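PDB 5JIP: cortical-lytic enzyme from Clostridium perfringens, which takes part in hydrolysing cortex peptidoglycan during spore germination, probably as a lysozyme-type muramidase of glycoside hydrolase family 25. Local coordinates for residues F15-N20 against L29-N34; S35-L40 against N224-L229; D107-L112 against D304-F309. All blocks are in the same frame, centred on the assembly; numbering follows the deposited sequence.

Interaction 1 of 3, residues F15-N20 against L29-N34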
loop_
_atom_site.group_PDB
_atom_site.type_symbol
_atom_site.label_atom_id
_atom_site.label_comp_id
_atom_site.label_asym_id
_atom_site.label_seq_id
_atom_site.Cartn_x
_atom_site.Cartn_y
_atom_site.Cartn_z
ATOM N N PHE A 15 9.528 -22.094 -0.985
ATOM C CA PHE A 15 10.769 -22.830 -1.159
ATOM C C PHE A 15 11.026 -23.076 -2.635
ATOM O O PHE A 15 10.108 -23.409 -3.386
ATOM C CB PHE A 15 10.693 -24.150 -0.391
ATOM C CG PHE A 15 11.767 -25.134 -0.757
ATOM C CD1 PHE A 15 12.977 -25.149 -0.095
ATOM C CD2 PHE A 15 11.549 -26.052 -1.755
ATOM C CE1 PHE A 15 13.980 -26.061 -0.438
ATOM C CE2 PHE A 15 12.529 -26.973 -2.101
ATOM C CZ PHE A 15 13.741 -26.987 -1.435
ATOM N N GLY A 16 12.285 -22.964 -3.039
ATOM C CA GLY A 16 12.631 -23.286 -4.394
ATOM C C GLY A 16 14.106 -23.139 -4.666
ATOM O O GLY A 16 14.846 -22.461 -3.923
ATOM N N PRO A 17 14.554 -23.738 -5.768
ATOM C CA PRO A 17 15.965 -23.680 -6.132
ATOM C C PRO A 17 16.284 -22.471 -6.995
ATOM O O PRO A 17 15.405 -21.845 -7.589
ATOM C CB PRO A 17 16.146 -24.976 -6.933
ATOM C CG PRO A 17 14.830 -25.080 -7.679
ATOM C CD PRO A 17 13.795 -24.641 -6.667
ATOM N N ASP A 18 17.577 -22.163 -7.080
ATOM C CA ASP A 18 18.044 -21.372 -8.209
ATOM C C ASP A 18 19.032 -22.205 -9.013
ATOM O O ASP A 18 19.757 -23.052 -8.468
ATOM C CB ASP A 18 18.648 -20.017 -7.789
ATOM C CG ASP A 18 19.782 -20.152 -6.792
ATOM O OD1 ASP A 18 19.494 -20.217 -5.579
ATOM O OD2 ASP A 18 20.953 -20.175 -7.225
ATOM N N LEU A 19 19.003 -21.977 -10.328
ATOM C CA LEU A 19 19.638 -22.841 -11.323
ATOM C C LEU A 19 20.341 -21.993 -12.376
ATOM O O LEU A 19 20.028 -20.815 -12.567
ATOM C CB LEU A 19 18.608 -23.735 -12.036
ATOM C CG LEU A 19 17.625 -24.565 -11.208
ATOM C CD1 LEU A 19 16.546 -25.166 -12.121
ATOM C CD2 LEU A 19 18.350 -25.643 -10.457
ATOM N N ASN A 20 21.296 -22.603 -13.074
ATOM C CA ASN A 20 21.896 -21.964 -14.234
ATOM C C ASN A 20 22.367 -23.055 -15.191
ATOM O O ASN A 20 22.035 -24.228 -15.023
ATOM C CB ASN A 20 23.014 -20.998 -13.822
ATOM C CG ASN A 20 24.168 -21.685 -13.099
ATOM O OD1 ASN A 20 24.452 -22.871 -13.291
ATOM N ND2 ASN A 20 24.822 -20.931 -12.240
ATOM N N LEU A 29 9.335 -31.005 -14.672
ATOM C CA LEU A 29 8.074 -31.598 -14.273
ATOM C C LEU A 29 8.142 -32.059 -12.820
ATOM O O LEU A 29 7.162 -31.963 -12.076
ATOM C CB LEU A 29 7.702 -32.757 -15.213
ATOM C CG LEU A 29 6.303 -33.315 -15.011
ATOM C CD1 LEU A 29 5.258 -32.235 -15.224
ATOM C CD2 LEU A 29 6.068 -34.484 -15.960
ATOM N N THR A 30 9.294 -32.566 -12.400
ATOM C CA THR A 30 9.455 -32.956 -11.008
ATOM C C THR A 30 9.493 -31.730 -10.097
ATOM O O THR A 30 8.856 -31.714 -9.037
ATOM C CB THR A 30 10.728 -33.773 -10.864
ATOM O OG1 THR A 30 10.633 -34.918 -11.712
ATOM C CG2 THR A 30 10.958 -34.228 -9.416
ATOM N N LEU A 31 10.220 -30.692 -10.503
ATOM C CA LEU A 31 10.308 -29.493 -9.677
ATOM C C LEU A 31 8.953 -28.801 -9.525
ATOM O O LEU A 31 8.709 -28.135 -8.519
ATOM C CB LEU A 31 11.320 -28.540 -10.292
ATOM C CG LEU A 31 12.796 -28.982 -10.253
ATOM C CD1 LEU A 31 13.675 -27.952 -10.937
ATOM C CD2 LEU A 31 13.246 -29.211 -8.812
ATOM N N ALA A 32 8.080 -28.922 -10.520
ATOM C CA ALA A 32 6.764 -28.295 -10.431
ATOM C C ALA A 32 5.992 -28.803 -9.232
ATOM O O ALA A 32 5.107 -28.104 -8.716
ATOM C CB ALA A 32 5.968 -28.548 -11.713
ATOM N N LYS A 33 6.301 -30.017 -8.778
ATOM C CA LYS A 33 5.592 -30.642 -7.672
ATOM C C LYS A 33 6.181 -30.293 -6.319
ATOM O O LYS A 33 5.472 -30.397 -5.305
ATOM C CB LYS A 33 5.608 -32.174 -7.796
ATOM C CG LYS A 33 4.879 -32.715 -8.993
ATOM C CD LYS A 33 3.393 -32.396 -8.946
ATOM C CE LYS A 33 2.925 -31.792 -10.266
ATOM N NZ LYS A 33 3.091 -30.312 -10.320
ATOM N N ASN A 34 7.444 -29.878 -6.269
ATOM C CA ASN A 34 8.094 -29.640 -4.992
ATOM C C ASN A 34 8.631 -28.228 -4.801
ATOM O O ASN A 34 9.096 -27.919 -3.701
ATOM C CB ASN A 34 9.210 -30.681 -4.751
ATOM C CG ASN A 34 10.336 -30.626 -5.772
ATOM O OD1 ASN A 34 10.587 -29.594 -6.424
ATOM N ND2 ASN A 34 11.034 -31.754 -5.915
#
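Leu31 of the helix meets Leu19 and Pro17 of strand 15-19, and the contact between them is apolar. Leu31 can be followed outward from its backbone. CB faces the strand and, like CD1 further out, lies near Ile38 CD1 on the next strand. CG stands beside the backbone N (chi1 -69°), which sends the branch point on towards the sheet. There the chain forks. CD1 reaches furthest towards the strand and meets Leu19 CD1 at 4.2 Å. The two leucines approach tip to tip. The same CD1 lies 4.5 Å from Pro17 CG, a looser touch. CD2 turns towards the side chain of Ser35.

Nearer the start of the strand the contact changes character. The carbonyl O of Asn34 lies at the edge of the Phe15 ring, near its plane, 3.6 Å from CD2. The amide of Asn34 has its partner elsewhere: ND2 donates to Asp211 O. No hydrogen bond links the two segments, so they meet by packing.

The axes of strand and helix pass 9.4 Å apart, with 144° between their directions. Helix 28-34 is the crossover of a beta-alpha-beta unit, as expected in the barrel of this family. It lies over strands 15-19 and 38-44. Within the sheet, strand 15-19 is flanked by parallel strand 38-44 and antiparallel strand 217-221, whose Val217 and Leu219 also touch Pro17.

Interaction 2 of 3, residues S35-L40 against N224-L229. With MG (magnesium ion), chain E.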
loop_
_atom_site.group_PDB
_atom_site.type_symbol
_atom_site.label_atom_id
_atom_site.label_comp_id
_atom_site.label_asym_id
_atom_site.label_seq_id
_atom_site.Cartn_x
_atom_site.Cartn_y
_atom_site.Cartn_z
ATOM N N SER A 35 8.557 -27.361 -5.805
ATOM C CA SER A 35 9.104 -26.015 -5.721
ATOM C C SER A 35 8.003 -24.986 -5.930
ATOM O O SER A 35 7.208 -25.109 -6.867
ATOM C CB SER A 35 10.215 -25.820 -6.757
ATOM O OG SER A 35 11.247 -26.770 -6.584
ATOM N N ASP A 36 7.966 -23.968 -5.065
ATOM C CA ASP A 36 7.025 -22.862 -5.240
ATOM C C ASP A 36 7.483 -21.883 -6.304
ATOM O O ASP A 36 6.660 -21.157 -6.877
ATOM C CB ASP A 36 6.847 -22.112 -3.927
ATOM C CG ASP A 36 6.265 -22.981 -2.836
ATOM O OD1 ASP A 36 5.093 -23.395 -2.956
ATOM O OD2 ASP A 36 6.966 -23.241 -1.860
ATOM N N PHE A 37 8.780 -21.842 -6.572
ATOM C CA PHE A 37 9.343 -20.906 -7.530
ATOM C C PHE A 37 10.673 -21.481 -7.973
ATOM O O PHE A 37 11.250 -22.337 -7.294
ATOM C CB PHE A 37 9.550 -19.501 -6.915
ATOM C CG PHE A 37 10.425 -19.506 -5.677
ATOM C CD1 PHE A 37 11.816 -19.546 -5.776
ATOM C CD2 PHE A 37 9.862 -19.512 -4.416
ATOM C CE1 PHE A 37 12.611 -19.579 -4.655
ATOM C CE2 PHE A 37 10.653 -19.534 -3.288
ATOM C CZ PHE A 37 12.039 -19.564 -3.404
ATOM N N ILE A 38 11.152 -21.009 -9.124
ATOM C CA ILE A 38 12.500 -21.320 -9.597
ATOM C C ILE A 38 13.152 -20.038 -10.099
ATOM O O ILE A 38 12.596 -19.334 -10.956
ATOM C CB ILE A 38 12.515 -22.373 -10.735
ATOM C CG1 ILE A 38 11.958 -23.703 -10.247
ATOM C CG2 ILE A 38 13.927 -22.549 -11.282
ATOM C CD1 ILE A 38 11.707 -24.674 -11.371
ATOM N N TYR A 39 14.372 -19.771 -9.626
ATOM C CA TYR A 39 15.225 -18.724 -10.190
ATOM C C TYR A 39 16.259 -19.308 -11.149
ATOM O O TYR A 39 16.805 -20.384 -10.905
ATOM C CB TYR A 39 15.936 -17.937 -9.088
ATOM C CG TYR A 39 15.189 -16.662 -8.738
ATOM C CD1 TYR A 39 15.192 -15.563 -9.594
ATOM C CD2 TYR A 39 14.471 -16.564 -7.564
ATOM C CE1 TYR A 39 14.513 -14.403 -9.272
ATOM C CE2 TYR A 39 13.769 -15.411 -7.243
ATOM C CZ TYR A 39 13.779 -14.344 -8.089
ATOM O OH TYR A 39 13.054 -13.235 -7.711
ATOM N N LEU A 40 16.487 -18.595 -12.260
ATOM C CA LEU A 40 17.433 -18.962 -13.309
ATOM C C LEU A 40 18.436 -17.835 -13.513
ATOM O O LEU A 40 18.091 -16.657 -13.411
ATOM C CB LEU A 40 16.732 -19.189 -14.654
ATOM C CG LEU A 40 15.481 -20.088 -14.650
ATOM C CD1 LEU A 40 14.775 -19.998 -16.014
ATOM C CD2 LEU A 40 15.868 -21.505 -14.282
ATOM N N ASN A 224 6.073 -15.941 2.821
ATOM C CA ASN A 224 4.963 -16.816 3.155
ATOM C C ASN A 224 4.029 -17.044 1.983
ATOM O O ASN A 224 3.368 -18.089 1.910
ATOM C CB ASN A 224 4.194 -16.225 4.322
ATOM C CG ASN A 224 4.980 -16.291 5.607
ATOM O OD1 ASN A 224 6.123 -16.761 5.631
ATOM N ND2 ASN A 224 4.371 -15.848 6.689
ATOM N N SER A 225 3.940 -16.080 1.075
ATOM C CA SER A 225 3.130 -16.209 -0.121
ATOM C C SER A 225 3.971 -15.982 -1.366
ATOM O O SER A 225 4.760 -15.039 -1.430
ATOM C CB SER A 225 1.988 -15.208 -0.127
ATOM O OG SER A 225 1.265 -15.338 -1.333
ATOM N N ILE A 226 3.746 -16.829 -2.370
ATOM C CA ILE A 226 4.388 -16.646 -3.668
ATOM C C ILE A 226 4.034 -15.276 -4.245
ATOM O O ILE A 226 4.799 -14.702 -5.023
ATOM C CB ILE A 226 3.985 -17.795 -4.615
ATOM C CG1 ILE A 226 4.713 -17.670 -5.942
ATOM C CG2 ILE A 226 2.492 -17.809 -4.865
ATOM C CD1 ILE A 226 6.236 -17.949 -5.817
ATOM N N ASP A 227 2.868 -14.742 -3.881
ATOM C CA ASP A 227 2.448 -13.440 -4.375
ATOM C C ASP A 227 3.456 -12.353 -4.021
ATOM O O ASP A 227 3.632 -11.402 -4.791
ATOM C CB ASP A 227 1.066 -13.078 -3.807
ATOM C CG ASP A 227 -0.031 -14.080 -4.171
ATOM O OD1 ASP A 227 0.107 -14.790 -5.156
ATOM O OD2 ASP A 227 -1.054 -14.124 -3.449
ATOM N N SER A 228 4.170 -12.511 -2.904
ATOM C CA SER A 228 5.119 -11.492 -2.460
ATOM C C SER A 228 6.388 -11.449 -3.315
ATOM O O SER A 228 7.193 -10.546 -3.140
ATOM C CB SER A 228 5.487 -11.727 -1.005
ATOM O OG SER A 228 4.344 -11.512 -0.184
ATOM N N LEU A 229 6.589 -12.421 -4.202
ATOM C CA LEU A 229 7.686 -12.379 -5.158
ATOM C C LEU A 229 7.261 -11.864 -6.526
ATOM O O LEU A 229 8.138 -11.544 -7.352
ATOM C CB LEU A 229 8.293 -13.786 -5.334
ATOM C CG LEU A 229 8.994 -14.399 -4.112
ATOM C CD1 LEU A 229 9.477 -15.807 -4.432
ATOM C CD2 LEU A 229 10.163 -13.497 -3.657
HETATM MG MG MG E . 3.488 -9.297 -5.272
HETATM O O HOH W 1 5.499 -8.858 -4.839
HETATM O O HOH W 2 1.462 -9.640 -5.834
#
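A methyl group, not a donor, meets the Asp36 carbonyl here: Ile226 CD1 lies 3.4 Å from Asp36 O. No hydrogen bond crosses between the two segments. Ile226 CD1 also touches Phe37 CB at 3.8 Å, and the two side chains slide past each other in opposite directions.

The Phe37 ring takes its second partner over a face. Leu229 CD1 sits 4.1 Å from the ring centroid and 27° off the normal, a CH-pi contact. The two side chains cross at about a right angle. Phe37 CG lies between its backbone N and carbonyl carbon (chi1 57°), which brings the ring under this methyl. Met201 of strand 201-208 packs on both Phe37 and Leu229.

Both apolar residues of the second segment belong to the 3-10 turn 226-229. Ser225 OG starts this turn by accepting from Asp227 N at 3.1 Å, an ST turn. Within the turn, Asp227 O binds the magnesium ion at 2.2 Å. The ion probably polarises that carbonyl. The chemistry is thus divided: one side of the turn gives hydrocarbon to the barrel, and a backbone oxygen goes to the metal.

Interaction 3 of 3, residues D107-L112 against D304-F309. With MG (magnesium ion), chain E.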
loop_
_atom_site.group_PDB
_atom_site.type_symbol
_atom_site.label_atom_id
_atom_site.label_comp_id
_atom_site.label_asym_id
_atom_site.label_seq_id
_atom_site.Cartn_x
_atom_site.Cartn_y
_atom_site.Cartn_z
ATOM N N ASP A 107 8.185 -13.828 -13.858
ATOM C CA ASP A 107 7.150 -13.864 -12.833
ATOM C C ASP A 107 7.654 -13.303 -11.508
ATOM O O ASP A 107 6.939 -12.560 -10.826
ATOM C CB ASP A 107 6.673 -15.292 -12.620
ATOM C CG ASP A 107 6.293 -15.977 -13.910
ATOM O OD1 ASP A 107 5.624 -15.324 -14.736
ATOM O OD2 ASP A 107 6.631 -17.173 -14.051
ATOM N N LEU A 108 8.862 -13.683 -11.111
ATOM C CA LEU A 108 9.434 -13.224 -9.859
ATOM C C LEU A 108 10.254 -11.965 -10.102
ATOM O O LEU A 108 10.571 -11.625 -11.251
ATOM C CB LEU A 108 10.326 -14.292 -9.255
ATOM C CG LEU A 108 9.886 -15.728 -9.447
ATOM C CD1 LEU A 108 10.990 -16.698 -8.989
ATOM C CD2 LEU A 108 8.598 -15.960 -8.667
ATOM N N PHE A 109 10.599 -11.269 -8.997
ATOM C CA PHE A 109 11.498 -10.117 -9.057
ATOM C C PHE A 109 12.693 -10.475 -9.932
ATOM O O PHE A 109 13.410 -11.439 -9.637
ATOM C CB PHE A 109 12.076 -9.702 -7.687
ATOM C CG PHE A 109 11.080 -9.204 -6.672
ATOM C CD1 PHE A 109 10.456 -7.969 -6.809
ATOM C CD2 PHE A 109 10.863 -9.930 -5.511
ATOM C CE1 PHE A 109 9.591 -7.529 -5.841
ATOM C CE2 PHE A 109 10.012 -9.484 -4.534
ATOM C CZ PHE A 109 9.373 -8.298 -4.683
ATOM N N PRO A 110 12.995 -9.690 -10.947
ATOM C CA PRO A 110 14.336 -9.753 -11.524
ATOM C C PRO A 110 15.370 -9.480 -10.444
ATOM O O PRO A 110 15.117 -8.725 -9.507
ATOM C CB PRO A 110 14.317 -8.654 -12.597
ATOM C CG PRO A 110 12.864 -8.396 -12.856
ATOM C CD PRO A 110 12.185 -8.619 -11.548
ATOM N N VAL A 111 16.530 -10.134 -10.551
ATOM C CA VAL A 111 17.531 -10.103 -9.493
ATOM C C VAL A 111 18.879 -9.637 -10.049
ATOM O O VAL A 111 19.322 -10.100 -11.112
ATOM C CB VAL A 111 17.664 -11.485 -8.828
ATOM C CG1 VAL A 111 18.937 -11.624 -8.013
ATOM C CG2 VAL A 111 16.467 -11.756 -7.945
ATOM N N LEU A 112 19.527 -8.727 -9.307
ATOM C CA LEU A 112 20.942 -8.404 -9.466
ATOM C C LEU A 112 21.757 -9.201 -8.453
ATOM O O LEU A 112 21.568 -9.066 -7.242
ATOM C CB LEU A 112 21.179 -6.905 -9.294
ATOM C CG LEU A 112 22.618 -6.414 -9.446
ATOM C CD1 LEU A 112 23.041 -6.509 -10.891
ATOM C CD2 LEU A 112 22.682 -4.975 -8.961
ATOM N N ASP A 304 1.004 -4.098 -5.534
ATOM C CA ASP A 304 1.251 -4.844 -4.308
ATOM C C ASP A 304 2.150 -4.034 -3.369
ATOM O O ASP A 304 2.561 -2.917 -3.672
ATOM C CB ASP A 304 1.801 -6.242 -4.624
ATOM C CG ASP A 304 3.160 -6.231 -5.317
ATOM O OD1 ASP A 304 3.856 -5.195 -5.328
ATOM O OD2 ASP A 304 3.529 -7.302 -5.847
ATOM N N ILE A 305 2.402 -4.592 -2.181
ATOM C CA ILE A 305 3.048 -3.836 -1.116
ATOM C C ILE A 305 4.409 -3.317 -1.527
ATOM O O ILE A 305 4.809 -2.225 -1.113
ATOM C CB ILE A 305 3.127 -4.701 0.156
ATOM C CG1 ILE A 305 1.705 -4.904 0.674
ATOM C CG2 ILE A 305 3.999 -4.029 1.223
ATOM C CD1 ILE A 305 1.615 -5.914 1.836
ATOM N N THR A 306 5.150 -4.060 -2.344
ATOM C CA THR A 306 6.485 -3.613 -2.707
ATOM C C THR A 306 6.500 -2.876 -4.038
ATOM O O THR A 306 7.568 -2.548 -4.534
ATOM C CB THR A 306 7.476 -4.793 -2.674
ATOM O OG1 THR A 306 6.913 -5.951 -3.291
ATOM C CG2 THR A 306 7.797 -5.147 -1.222
ATOM N N GLY A 307 5.338 -2.551 -4.600
ATOM C CA GLY A 307 5.291 -1.571 -5.666
ATOM C C GLY A 307 5.355 -2.102 -7.078
ATOM O O GLY A 307 5.705 -1.338 -7.992
ATOM N N ASP A 308 5.043 -3.382 -7.298
ATOM C CA ASP A 308 4.803 -3.899 -8.633
ATOM C C ASP A 308 3.329 -3.839 -9.000
ATOM O O ASP A 308 2.437 -3.888 -8.140
ATOM C CB ASP A 308 5.299 -5.339 -8.762
ATOM C CG ASP A 308 6.813 -5.423 -8.939
ATOM O OD1 ASP A 308 7.347 -4.729 -9.810
ATOM O OD2 ASP A 308 7.468 -6.161 -8.177
ATOM N N PHE A 309 3.087 -3.752 -10.302
ATOM C CA PHE A 309 1.764 -3.570 -10.883
ATOM C C PHE A 309 1.351 -4.753 -11.748
ATOM O O PHE A 309 2.189 -5.493 -12.263
ATOM C CB PHE A 309 1.733 -2.322 -11.744
ATOM C CG PHE A 309 2.236 -1.121 -11.032
ATOM C CD1 PHE A 309 3.587 -0.843 -11.003
ATOM C CD2 PHE A 309 1.372 -0.298 -10.350
ATOM C CE1 PHE A 309 4.066 0.277 -10.325
ATOM C CE2 PHE A 309 1.858 0.796 -9.648
ATOM C CZ PHE A 309 3.205 1.070 -9.640
HETATM MG MG MG E . 3.488 -9.297 -5.272
HETATM O O HOH W 1 5.499 -8.858 -4.839
HETATM O O HOH W 2 1.462 -9.640 -5.834
#
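Asp308 OD1 accepts a hydrogen bond from Arg145 N and forms a long, weak ion pair with Arg144 NE, while OD2 of the same carboxylate meets the Phe109 ring, 3.4 Å from CE1. Asp308 follows a type I beta turn that runs from Asp304 to Gly307. This turn ends strand 296-304 of the four-stranded antiparallel sheet. Phe109 comes from the barrel, just before strand 111-113. The contact joins the barrel to the part of the chain that carries the antiparallel sheet.

The ring and the Asp308 carboxylate are inclined at 44° to each other. Thr306 approaches differently. Its OG1 lies in the ring plane at the edge, 3.7 Å from CZ, and its side chain runs nearly perpendicular to that of Phe109. With CG anti to the carbonyl carbon (chi1 -65°), Phe109 swings the far end of its ring toward the turn, although CB does not point there.

The turn is closed by Gly307 N donating to Asp304 O at 3.0 Å. Asp308 N adds a bond to Asp304 OD1 at 2.9 Å, from above the carboxylate plane. Within the turn, Ile305 packs on Arg276 of the second subunit. The Asp304 carboxylate holds the metal through one oxygen: OD2 is 2.1 Å from the magnesium ion, while OD1 stays 4.1 Å from it.

In the fold
The three contacts run from the outside of the barrel to the metal. Interactions 1 and 2 use neighbouring strands, 15-19 and 38-44. Leu19 N lies 2.8 Å from Tyr39 O, and Phe15 O 2.8 Å from Asp36 N, both probable hydrogen bonds. Interactions 2 and 3 also touch: Tyr39 OH is 2.7 Å from Phe109 O, and Leu229 O is 3.0 Å from Phe109 N. They meet again at the magnesium ion, which Asp227 O and Asp304 OD2 bind together with Met230 O, Asp258 OD2 and two waters. Interaction 1 is away from this site; its centre lies about 20 Å from the centre of interaction 3.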